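Local atomic coordinates of luciferase-like monooxygenase (Streptomyces bottropensis, PDB entry 4US5), a protein that probably acts as a monooxygenase of the bacterial luciferase family, coupling molecular oxygen to the oxidation of an organic substrate. Residues Ala99-Pro102 against Asp103-Leu107; Gln197-Arg200 against Glu201-Thr205; Leu263-Ala266 against Glu267-Pro271. One frame throughout, in Å; residues are numbered along the deposited sequence.

Interaction 1: Ala99-Pro102 against Asp103-Leu107; sequences ALYP and DRIDL
With CG1 turned beside its own backbone N (chi1 -59°) and CD1 bent back by a chi2 of -58°, Ile105 reaches across to Tyr101. Ile105 CD1 comes to 3.9 Å from Tyr101 CB and 4.1 Å from Tyr101 CD2, so the end of the aliphatic chain rests where the tyrosine side chain leaves the backbone, and the two side chains run aslant to one another. Leu100 CB lies over one face of the ring, offset toward its rim. Ile105 also belongs, with His98, to a sodium site.

The backbone between them folds into a type II beta turn, closed by a hydrogen bond from Arg104 N to Tyr101 O of 3.1 Å and 154°, the donor tilted from the carbonyl plane. Residue types suit their places: Pro102 has the phi that the second position of the turn wants, and Asp103 takes the positive phi of the third. Arg104 CB lies 3.6 Å from Tyr101 O; the chain then bends at chi3 so that its guanidinium bonds the carbonyl oxygens of Ala67 and Ile73 and the hydroxyl of Thr70. Tyr101 OH meets Arg65 of the second subunit, which ties this corner to the dimer partner, while Asp103 OD2 holds a buffer molecule probably left from crystallisation.

An alanine in place of Ile105 would remove CG1, CG2 and CD1, and is likely to leave a gap beside Tyr101 CB and against Phe94 and Leu97 of the preceding helix. A helix that ends, turns tightly and passes directly into the next parallel strand is the helix-to-strand return of a beta-alpha-beta unit, here strand 74-81, helix 87-100 and strand 105-110 of a TIM-barrel fold.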
loop_
_atom_site.group_PDB
_atom_site.type_symbol
_atom_site.label_atom_id
_atom_site.label_comp_id
_atom_site.label_asym_id
_atom_site.label_seq_id
_atom_site.Cartn_x
_atom_site.Cartn_y
_atom_site.Cartn_z
ATOM N N ALA B 99 -5.787 -9.932 4.451
ATOM C CA ALA B 99 -6.870 -10.543 3.673
ATOM C C ALA B 99 -6.362 -11.080 2.335
ATOM O O ALA B 99 -6.853 -12.102 1.848
ATOM C CB ALA B 99 -7.998 -9.546 3.474
ATOM N N LEU B 100 -5.308 -10.454 1.782
ATOM C CA LEU B 100 -4.634 -10.944 0.589
ATOM C C LEU B 100 -3.679 -12.112 0.892
ATOM O O LEU B 100 -3.519 -13.007 0.059
ATOM C CB LEU B 100 -3.838 -9.822 -0.057
ATOM C CG LEU B 100 -4.622 -8.798 -0.856
ATOM C CD1 LEU B 100 -3.698 -7.657 -1.273
ATOM C CD2 LEU B 100 -5.218 -9.451 -2.089
ATOM N N TYR B 101 -3.037 -12.087 2.079
ATOM C CA TYR B 101 -1.899 -12.957 2.374
ATOM C C TYR B 101 -2.080 -13.535 3.790
ATOM O O TYR B 101 -1.408 -13.132 4.744
ATOM C CB TYR B 101 -0.587 -12.146 2.260
ATOM C CG TYR B 101 -0.427 -11.406 0.932
ATOM C CD1 TYR B 101 -0.339 -12.092 -0.268
ATOM C CD2 TYR B 101 -0.456 -10.000 0.888
ATOM C CE1 TYR B 101 -0.201 -11.422 -1.477
ATOM C CE2 TYR B 101 -0.335 -9.326 -0.302
ATOM C CZ TYR B 101 -0.221 -10.029 -1.482
ATOM O OH TYR B 101 -0.141 -9.365 -2.653
ATOM N N PRO B 102 -3.088 -14.406 3.947
ATOM C CA PRO B 102 -3.515 -14.798 5.250
ATOM C C PRO B 102 -2.398 -15.347 6.128
ATOM O O PRO B 102 -1.689 -16.253 5.753
ATOM C CB PRO B 102 -4.618 -15.867 4.974
ATOM C CG PRO B 102 -4.519 -16.178 3.528
ATOM C CD PRO B 102 -3.948 -14.956 2.885
ATOM N N ASP B 103 -2.304 -14.756 7.297
ATOM C CA ASP B 103 -1.387 -15.152 8.365
ATOM C C ASP B 103 0.088 -15.091 7.940
ATOM O O ASP B 103 0.937 -15.769 8.547
ATOM C CB ASP B 103 -1.730 -16.566 8.910
ATOM C CG ASP B 103 -1.220 -16.782 10.334
ATOM O OD1 ASP B 103 -1.225 -15.832 11.141
ATOM O OD2 ASP B 103 -0.735 -17.886 10.613
ATOM N N ARG B 104 0.415 -14.263 6.945
ATOM C CA ARG B 104 1.802 -14.078 6.536
ATOM C C ARG B 104 2.395 -12.698 6.880
ATOM O O ARG B 104 3.598 -12.459 6.612
ATOM C CB ARG B 104 1.951 -14.306 5.059
ATOM C CG ARG B 104 1.723 -15.761 4.634
ATOM C CD ARG B 104 1.959 -15.911 3.149
ATOM N NE ARG B 104 3.330 -15.634 2.808
ATOM C CZ ARG B 104 3.733 -15.102 1.663
ATOM N NH1 ARG B 104 2.861 -14.743 0.715
ATOM N NH2 ARG B 104 5.015 -14.880 1.465
ATOM N N ILE B 105 1.589 -11.796 7.421
ATOM C CA ILE B 105 1.959 -10.370 7.462
ATOM C C ILE B 105 2.399 -9.953 8.865
ATOM O O ILE B 105 1.708 -10.217 9.867
ATOM C CB ILE B 105 0.801 -9.462 6.981
ATOM C CG1 ILE B 105 0.391 -9.803 5.557
ATOM C CG2 ILE B 105 1.158 -7.989 7.122
ATOM C CD1 ILE B 105 1.475 -9.708 4.492
ATOM N N ASP B 106 3.549 -9.293 8.929
ATOM C CA ASP B 106 4.037 -8.655 10.138
ATOM C C ASP B 106 3.785 -7.142 10.052
ATOM O O ASP B 106 4.128 -6.503 9.067
ATOM C CB ASP B 106 5.558 -8.861 10.281
ATOM C CG ASP B 106 5.935 -10.271 10.557
ATOM O OD1 ASP B 106 5.063 -11.072 11.029
ATOM O OD2 ASP B 106 7.131 -10.616 10.341
ATOM N N LEU B 107 3.243 -6.573 11.123
ATOM C CA LEU B 107 3.159 -5.166 11.282
ATOM C C LEU B 107 4.181 -4.709 12.330
ATOM O O LEU B 107 3.856 -4.587 13.527
ATOM C CB LEU B 107 1.741 -4.773 11.685
ATOM C CG LEU B 107 1.416 -3.316 11.965
ATOM C CD1 LEU B 107 2.050 -2.361 10.965
ATOM C CD2 LEU B 107 -0.098 -3.118 11.973
#

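Interaction 2: Gln197-Arg200 against Glu201-Thr205; sequences QFTR and EAMDT
Phe198 O receives the N-H of Ala202 at 2.8 Å, nearly along the C=O axis, and this bond opens the helix that continues through Thr205. The next two bonds of the pattern follow: Met203 N to Thr199 O at 3.0 Å and Asp204 N to Arg200 O at 2.9 Å. Phe198 occupies the N-cap position, and a water takes the hydrogen of Glu201 N at 3.0 Å, giving that first-turn amide a partner.

Side chains add lighter contacts. Glu201, fully extended with CG anti to the backbone N (chi1 180°), lies alongside the Phe198 ring, its OE1 3.9 Å from Phe198 CD1 and the carboxylate plane turned 84° from the ring. Arg200 and Asp204 also run side by side, but it is the aliphatic part of the arginine that touches: Arg200 CG is 3.7 Å from Asp204 OD2. The selenomethionine at Met203 brings CG to 3.3 Å from Thr199 O, and the small CB of Ala202 fits close to Phe198 O. Thr205 OG1 returns to Glu201 O, above its plane and on the face opposite to that used by Thr205 N, so that one carbonyl serves two donors.

Around this first shell stand the residues that fix it. Tyr190 of strand 188-191 packs on Phe198, Thr199, Ala202 and Met203, so the buried side of the helix lies on the barrel, while His192 bonds the Thr199 hydroxyl.

Arg200 pairs with Glu282 and Asp204 with Arg207, so these two charges are spent on neighbours rather than on each other. Glu201, three residues after the N-cap, probably gains from the helix dipole. The chemistry is that of a first turn whose carbonyls are taken by the next amides, while the Glu201 amide turns to water.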
loop_
_atom_site.group_PDB
_atom_site.type_symbol
_atom_site.label_atom_id
_atom_site.label_comp_id
_atom_site.label_asym_id
_atom_site.label_seq_id
_atom_site.Cartn_x
_atom_site.Cartn_y
_atom_site.Cartn_z
ATOM N N GLN B 197 25.847 0.691 21.570
ATOM C CA GLN B 197 26.270 0.917 22.969
ATOM C C GLN B 197 25.319 0.287 24.000
ATOM O O GLN B 197 25.742 -0.003 25.099
ATOM C CB GLN B 197 26.466 2.420 23.249
ATOM C CG GLN B 197 25.200 3.250 23.150
ATOM C CD GLN B 197 25.032 3.915 21.787
ATOM O OE1 GLN B 197 25.299 3.307 20.711
ATOM N NE2 GLN B 197 24.584 5.166 21.814
ATOM N N PHE B 198 24.059 0.040 23.648
ATOM C CA PHE B 198 23.079 -0.462 24.606
ATOM C C PHE B 198 22.437 -1.805 24.268
ATOM O O PHE B 198 21.475 -2.209 24.900
ATOM C CB PHE B 198 21.983 0.593 24.796
ATOM C CG PHE B 198 22.496 1.907 25.364
ATOM C CD1 PHE B 198 23.143 1.933 26.582
ATOM C CD2 PHE B 198 22.252 3.105 24.720
ATOM C CE1 PHE B 198 23.602 3.125 27.123
ATOM C CE2 PHE B 198 22.697 4.311 25.259
ATOM C CZ PHE B 198 23.378 4.314 26.465
ATOM N N THR B 199 22.977 -2.504 23.276
ATOM C CA THR B 199 22.371 -3.749 22.836
ATOM C C THR B 199 22.183 -4.755 23.964
ATOM O O THR B 199 21.088 -5.271 24.179
ATOM C CB THR B 199 23.225 -4.392 21.722
ATOM O OG1 THR B 199 23.402 -3.434 20.662
ATOM C CG2 THR B 199 22.543 -5.648 21.177
ATOM N N ARG B 200 23.257 -5.056 24.684
ATOM C CA ARG B 200 23.169 -6.025 25.761
ATOM C C ARG B 200 22.154 -5.610 26.822
ATOM O O ARG B 200 21.281 -6.407 27.210
ATOM C CB ARG B 200 24.556 -6.265 26.375
ATOM C CG ARG B 200 24.530 -7.256 27.533
ATOM C CD ARG B 200 25.912 -7.438 28.088
ATOM N NE ARG B 200 26.797 -8.230 27.221
ATOM C CZ ARG B 200 26.820 -9.552 27.162
ATOM N NH1 ARG B 200 25.970 -10.282 27.853
ATOM N NH2 ARG B 200 27.694 -10.160 26.401
ATOM N N GLU B 201 22.217 -4.376 27.261
ATOM C CA GLU B 201 21.293 -3.890 28.296
ATOM C C GLU B 201 19.849 -3.927 27.828
ATOM O O GLU B 201 18.947 -4.345 28.576
ATOM C CB GLU B 201 21.657 -2.465 28.763
ATOM C CG GLU B 201 20.726 -1.910 29.829
ATOM C CD GLU B 201 21.016 -0.474 30.250
ATOM O OE1 GLU B 201 22.032 0.110 29.827
ATOM O OE2 GLU B 201 20.213 0.070 31.026
ATOM N N ALA B 202 19.612 -3.465 26.601
ATOM C CA ALA B 202 18.268 -3.429 26.048
ATOM C C ALA B 202 17.646 -4.808 25.960
ATOM O O ALA B 202 16.516 -4.990 26.381
ATOM C CB ALA B 202 18.260 -2.743 24.680
HETATM N N MSE B 203 18.386 -5.779 25.449
HETATM C CA MSE B 203 17.877 -7.111 25.282
HETATM C C MSE B 203 17.696 -7.787 26.647
HETATM O O MSE B 203 16.747 -8.536 26.853
HETATM C CB MSE B 203 18.748 -7.908 24.333
HETATM C CG MSE B 203 18.753 -7.266 22.918
HETATM SE SE MSE B 203 17.052 -7.673 21.991
HETATM C CE MSE B 203 17.598 -9.369 21.167
ATOM N N ASP B 204 18.604 -7.515 27.582
ATOM C CA ASP B 204 18.431 -8.008 28.989
ATOM C C ASP B 204 17.156 -7.442 29.601
ATOM O O ASP B 204 16.370 -8.185 30.186
ATOM C CB ASP B 204 19.634 -7.606 29.849
ATOM C CG ASP B 204 20.856 -8.488 29.605
ATOM O OD1 ASP B 204 20.717 -9.529 28.948
ATOM O OD2 ASP B 204 21.966 -8.121 30.074
ATOM N N THR B 205 16.967 -6.134 29.461
ATOM C CA THR B 205 15.808 -5.419 30.000
ATOM C C THR B 205 14.497 -5.917 29.433
ATOM O O THR B 205 13.517 -6.149 30.174
ATOM C CB THR B 205 15.935 -3.912 29.746
ATOM O OG1 THR B 205 17.070 -3.426 30.469
ATOM C CG2 THR B 205 14.709 -3.148 30.214
HETATM O O HOH W 1 24.646 -2.648 26.848
#

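Interaction 3: Leu263-Ala266 against Glu267-Pro271; sequences LAVA and EMDKP
Leu263 and Glu267 touch one turn apart on the helix, Leu263 CD2 lying 3.8 Å from Glu267 CG as the two side chains run alongside each other. Val265 and Asp269 repeat the spacing more loosely, through CG1 and OD2. Both pairs set a branched aliphatic residue against an acid, meeting the CG of Glu267 or a carboxylate oxygen of Asp269.

The backbone bonds are helical at first. Glu267 N reaches Leu263 O at 3.0 Å and Met268 N reaches Ala264 O at 2.9 Å. The pattern then frays: Asp269 N bonds Val265 O at 3.1 Å with an angle of only 139°, and also makes a weak hydrogen bond with Ala266 O. Lys270 N turns back to Glu267 O at 3.0 Å.

Among charges, Lys270 NZ forms a salt bridge with Glu267 OE2 at 3.0 Å, meeting the oxygen on its syn side but 24° out of the carboxylate plane. Glu267 is folded at chi2 (-59°), which turns its carboxylate toward the ammonium. A lysine suits the place because its CG, CD and CE run past Ala266 O before the charge is reached.

As for solvent, a water lies close to both Val265 O and Asp269 OD1.

Small Ala264 and the selenomethionine at Met268 are the buried members. They face helix 233-251, where Ala264 packs on Ala241 and Met268 on Arg248, and Leu263 rests on Leu245 of the same helix. Arg248 also binds the carbonyl oxygens of Glu267 and Lys270, so the later part of helix 261-268 and the residues after it are held against helix 233-251.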
loop_
_atom_site.group_PDB
_atom_site.type_symbol
_atom_site.label_atom_id
_atom_site.label_comp_id
_atom_site.label_asym_id
_atom_site.label_seq_id
_atom_site.Cartn_x
_atom_site.Cartn_y
_atom_site.Cartn_z
ATOM N N LEU B 263 35.997 2.085 -5.693
ATOM C CA LEU B 263 36.194 3.504 -5.411
ATOM C C LEU B 263 36.304 3.757 -3.915
ATOM O O LEU B 263 37.160 4.529 -3.450
ATOM C CB LEU B 263 35.025 4.311 -5.958
ATOM C CG LEU B 263 35.056 5.853 -5.832
ATOM C CD1 LEU B 263 34.186 6.521 -6.901
ATOM C CD2 LEU B 263 34.617 6.339 -4.461
ATOM N N ALA B 264 35.410 3.140 -3.147
ATOM C CA ALA B 264 35.437 3.317 -1.700
ATOM C C ALA B 264 36.729 2.791 -1.072
ATOM O O ALA B 264 37.245 3.390 -0.145
ATOM C CB ALA B 264 34.205 2.652 -1.055
ATOM N N VAL B 265 37.237 1.671 -1.558
ATOM C CA VAL B 265 38.481 1.102 -1.022
ATOM C C VAL B 265 39.597 2.139 -1.169
ATOM O O VAL B 265 40.271 2.483 -0.181
ATOM C CB VAL B 265 38.871 -0.208 -1.723
ATOM C CG1 VAL B 265 40.322 -0.622 -1.377
ATOM C CG2 VAL B 265 37.922 -1.328 -1.319
ATOM N N ALA B 266 39.722 2.689 -2.377
ATOM C CA ALA B 266 40.710 3.733 -2.685
ATOM C C ALA B 266 40.571 4.946 -1.795
ATOM O O ALA B 266 41.560 5.404 -1.210
ATOM C CB ALA B 266 40.607 4.140 -4.154
ATOM N N GLU B 267 39.353 5.463 -1.654
ATOM C CA GLU B 267 39.119 6.608 -0.767
ATOM C C GLU B 267 39.489 6.351 0.683
ATOM O O GLU B 267 40.033 7.233 1.354
ATOM C CB GLU B 267 37.657 7.087 -0.835
ATOM C CG GLU B 267 37.286 7.805 -2.116
ATOM C CD GLU B 267 38.148 9.046 -2.333
ATOM O OE1 GLU B 267 38.019 10.015 -1.550
ATOM O OE2 GLU B 267 38.994 9.012 -3.247
HETATM N N MSE B 268 39.136 5.173 1.210
HETATM C CA MSE B 268 39.330 4.938 2.636
HETATM C C MSE B 268 40.791 4.692 2.946
HETATM O O MSE B 268 41.183 4.769 4.094
HETATM C CB MSE B 268 38.478 3.781 3.133
HETATM C CG MSE B 268 36.985 4.131 3.032
HETATM SE SE MSE B 268 36.444 5.763 3.944
HETATM C CE MSE B 268 37.051 5.376 5.772
ATOM N N ASP B 269 41.594 4.384 1.929
ATOM C CA ASP B 269 43.053 4.292 2.111
ATOM C C ASP B 269 43.705 5.674 2.273
ATOM O O ASP B 269 44.861 5.765 2.692
ATOM C CB ASP B 269 43.715 3.525 0.949
ATOM C CG ASP B 269 43.532 2.007 1.051
ATOM O OD1 ASP B 269 43.260 1.506 2.150
ATOM O OD2 ASP B 269 43.633 1.327 0.016
ATOM N N LYS B 270 42.983 6.741 1.942
ATOM C CA LYS B 270 43.495 8.087 2.113
ATOM C C LYS B 270 43.116 8.619 3.486
ATOM O O LYS B 270 42.111 8.205 4.060
ATOM C CB LYS B 270 42.953 9.023 1.035
ATOM C CG LYS B 270 43.196 8.560 -0.402
ATOM C CD LYS B 270 42.186 9.181 -1.361
ATOM C CE LYS B 270 42.447 8.811 -2.845
ATOM N NZ LYS B 270 41.836 9.781 -3.805
ATOM N N PRO B 271 43.919 9.558 4.012
ATOM C CA PRO B 271 43.616 10.187 5.291
ATOM C C PRO B 271 42.229 10.831 5.297
ATOM O O PRO B 271 41.761 11.310 4.255
ATOM C CB PRO B 271 44.699 11.270 5.427
ATOM C CG PRO B 271 45.826 10.814 4.552
ATOM C CD PRO B 271 45.195 10.041 3.430
HETATM O O HOH W 2 40.346 0.833 2.191
#

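In the fold
All three contacts are local, and they come in order along one chain of the TIM-barrel fold. Interaction 1 ends a helix and begins a strand; interaction 2 begins a helix in a later beta-alpha-beta unit; interaction 3 lies at the carbonyl end of a helix packed on helix 233-251. The centres of interactions 1 and 2 stand about 30 Å apart, and those of interactions 2 and 3 about 34 Å. Interactions 1 and 3, with centres about 44 Å apart, lie on opposite sides of the chain's centre. None touches another. Interaction 1 alone holds a sodium-site residue, Ile105, and also borders the second subunit; the side chain of Ala264 in interaction 3 is about 13 Å from a sodium ion.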